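Local coordinates for dTDP-glucose 4,6-dehydratase (Klebsiella pneumoniae, PDB 5U4Q), which probably converts dTDP-glucose to its 4-keto-6-deoxy derivative by eliminating water, using the NAD bound in its Rossmann-type domain, at residues V121-Y126 / V236-N241. Sequence-based numbering, arbitrary orientation.
Sequences VKHLVY and VIPQAN
The imidazole of His123 lies against the carbonyl of Val236, CA and CG1 of Ile237 and the ring of Pro238. CA of Ile237 is over one face; CG2 of Val125 is 3.5 Å above the plane on the opposite face, offset toward the rim. The histidine's CG stands anti to the backbone N (chi1 -168°), which carries the ring toward the loop that follows helix 223-234. The side chains of Pro238 and His123 cross at about a right angle, with Pro238 CD 3.4 Å from His123 NE2. His123 CE1 comes within 3.1 Å of the carbonyl O of Val236, an approach oblique to the ring. Ile237 slides past the histidine in the opposite sense; its CG1 sits 4.2 Å from CB of His123, while its CG2 rests 3.7 Å from the carbonyl O of Lys122. Within the loop, NE2 of Gln239 donates to Ile237 O (3.0 Å) from above the carbonyl plane. Beyond the segments, His123 ND1 bonds to Leu234 O and NE2 to Thr177 OG1 on the adjacent parallel strand of the Rossmann-type sheet. Van der Waals contacts of aliphatic groups and carbonyls thus join the loop to segment 121-126, while bonds at both nitrogens fix the buried imidazole's rotation, and the Leu234 carbonyl would favour a proton on ND1.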
loop_
_atom_site.group_PDB
_atom_site.type_symbol
_atom_site.label_atom_id
_atom_site.label_comp_id
_atom_site.label_asym_id
_atom_site.label_seq_id
_atom_site.Cartn_x
_atom_site.Cartn_y
_atom_site.Cartn_z
ATOM N N VAL A 121 -22.485 -0.350 -1.755
ATOM C CA VAL A 121 -22.388 1.089 -1.449
ATOM C C VAL A 121 -22.214 1.879 -2.751
ATOM O O VAL A 121 -21.395 1.514 -3.619
ATOM C CB VAL A 121 -21.244 1.341 -0.463
ATOM C CG1 VAL A 121 -20.854 2.823 -0.413
ATOM C CG2 VAL A 121 -21.645 0.826 0.903
ATOM N N LYS A 122 -22.996 2.949 -2.907
ATOM C CA LYS A 122 -23.002 3.683 -4.177
ATOM C C LYS A 122 -21.835 4.635 -4.401
ATOM O O LYS A 122 -21.568 5.007 -5.544
ATOM C CB LYS A 122 -24.337 4.390 -4.378
ATOM C CG LYS A 122 -25.473 3.391 -4.534
ATOM C CD LYS A 122 -26.757 4.018 -5.040
ATOM C CE LYS A 122 -27.779 2.947 -5.422
ATOM N NZ LYS A 122 -28.286 2.198 -4.243
ATOM N N HIS A 123 -21.164 5.050 -3.320
ATOM C CA HIS A 123 -19.989 5.911 -3.458
ATOM C C HIS A 123 -19.164 5.841 -2.183
ATOM O O HIS A 123 -19.713 6.014 -1.077
ATOM C CB HIS A 123 -20.368 7.366 -3.733
ATOM C CG HIS A 123 -19.225 8.238 -4.157
ATOM N ND1 HIS A 123 -19.307 9.610 -4.163
ATOM C CD2 HIS A 123 -17.992 7.932 -4.632
ATOM C CE1 HIS A 123 -18.172 10.109 -4.631
ATOM N NE2 HIS A 123 -17.349 9.115 -4.892
ATOM N N LEU A 124 -17.872 5.564 -2.345
ATOM C CA LEU A 124 -16.905 5.581 -1.244
ATOM C C LEU A 124 -15.939 6.713 -1.500
ATOM O O LEU A 124 -15.230 6.724 -2.509
ATOM C CB LEU A 124 -16.082 4.308 -1.203
ATOM C CG LEU A 124 -14.874 4.309 -0.247
ATOM C CD1 LEU A 124 -15.296 4.466 1.205
ATOM C CD2 LEU A 124 -14.070 3.044 -0.474
ATOM N N VAL A 125 -15.921 7.667 -0.568
ATOM C CA VAL A 125 -14.970 8.763 -0.567
ATOM C C VAL A 125 -14.016 8.467 0.570
ATOM O O VAL A 125 -14.454 8.079 1.648
ATOM C CB VAL A 125 -15.647 10.128 -0.379
ATOM C CG1 VAL A 125 -14.615 11.260 -0.328
ATOM C CG2 VAL A 125 -16.621 10.393 -1.511
ATOM N N TYR A 126 -12.704 8.643 0.342
ATOM C CA TYR A 126 -11.747 8.241 1.380
ATOM C C TYR A 126 -10.581 9.189 1.404
ATOM O O TYR A 126 -10.245 9.805 0.391
ATOM C CB TYR A 126 -11.286 6.763 1.198
ATOM C CG TYR A 126 -10.544 6.537 -0.092
ATOM C CD1 TYR A 126 -11.238 6.348 -1.281
ATOM C CD2 TYR A 126 -9.142 6.574 -0.150
ATOM C CE1 TYR A 126 -10.573 6.199 -2.493
ATOM C CE2 TYR A 126 -8.471 6.402 -1.354
ATOM C CZ TYR A 126 -9.184 6.247 -2.528
ATOM O OH TYR A 126 -8.519 6.131 -3.727
ATOM N N VAL A 236 -20.863 13.542 -6.322
ATOM C CA VAL A 236 -20.392 13.376 -7.687
ATOM C C VAL A 236 -19.847 11.962 -7.771
ATOM O O VAL A 236 -18.759 11.682 -7.277
ATOM C CB VAL A 236 -19.329 14.418 -8.087
ATOM C CG1 VAL A 236 -18.855 14.158 -9.507
ATOM C CG2 VAL A 236 -19.889 15.839 -7.975
ATOM N N ILE A 237 -20.619 11.072 -8.374
ATOM C CA ILE A 237 -20.288 9.644 -8.425
ATOM C C ILE A 237 -19.467 9.300 -9.681
ATOM O O ILE A 237 -19.948 9.482 -10.803
ATOM C CB ILE A 237 -21.562 8.803 -8.344
ATOM C CG1 ILE A 237 -22.296 9.124 -7.022
ATOM C CG2 ILE A 237 -21.215 7.314 -8.450
ATOM C CD1 ILE A 237 -23.557 8.339 -6.790
ATOM N N PRO A 238 -18.224 8.814 -9.516
ATOM C CA PRO A 238 -17.422 8.488 -10.696
ATOM C C PRO A 238 -18.058 7.407 -11.546
ATOM O O PRO A 238 -18.719 6.542 -11.020
ATOM C CB PRO A 238 -16.105 7.970 -10.096
ATOM C CG PRO A 238 -16.029 8.655 -8.780
ATOM C CD PRO A 238 -17.435 8.628 -8.283
ATOM N N GLN A 239 -17.884 7.544 -12.857
ATOM C CA GLN A 239 -18.462 6.637 -13.834
ATOM C C GLN A 239 -17.367 5.924 -14.592
ATOM O O GLN A 239 -16.293 6.441 -14.755
ATOM C CB GLN A 239 -19.301 7.436 -14.823
ATOM C CG GLN A 239 -20.433 8.196 -14.158
ATOM C CD GLN A 239 -21.416 7.265 -13.483
ATOM O OE1 GLN A 239 -21.852 6.271 -14.074
ATOM N NE2 GLN A 239 -21.767 7.567 -12.238
ATOM N N ALA A 240 -17.696 4.746 -15.083
ATOM C CA ALA A 240 -16.785 3.987 -15.929
ATOM C C ALA A 240 -16.542 4.746 -17.243
ATOM O O ALA A 240 -17.398 5.519 -17.690
ATOM C CB ALA A 240 -17.373 2.638 -16.218
ATOM N N ASN A 241 -15.387 4.512 -17.850
ATOM C CA ASN A 241 -15.000 5.193 -19.075
ATOM C C ASN A 241 -14.217 4.268 -20.003
ATOM O O ASN A 241 -13.012 4.108 -19.845
ATOM C CB ASN A 241 -14.135 6.401 -18.734
ATOM C CG ASN A 241 -13.658 7.156 -19.959
ATOM O OD1 ASN A 241 -14.089 6.887 -21.091
ATOM N ND2 ASN A 241 -12.752 8.109 -19.740
#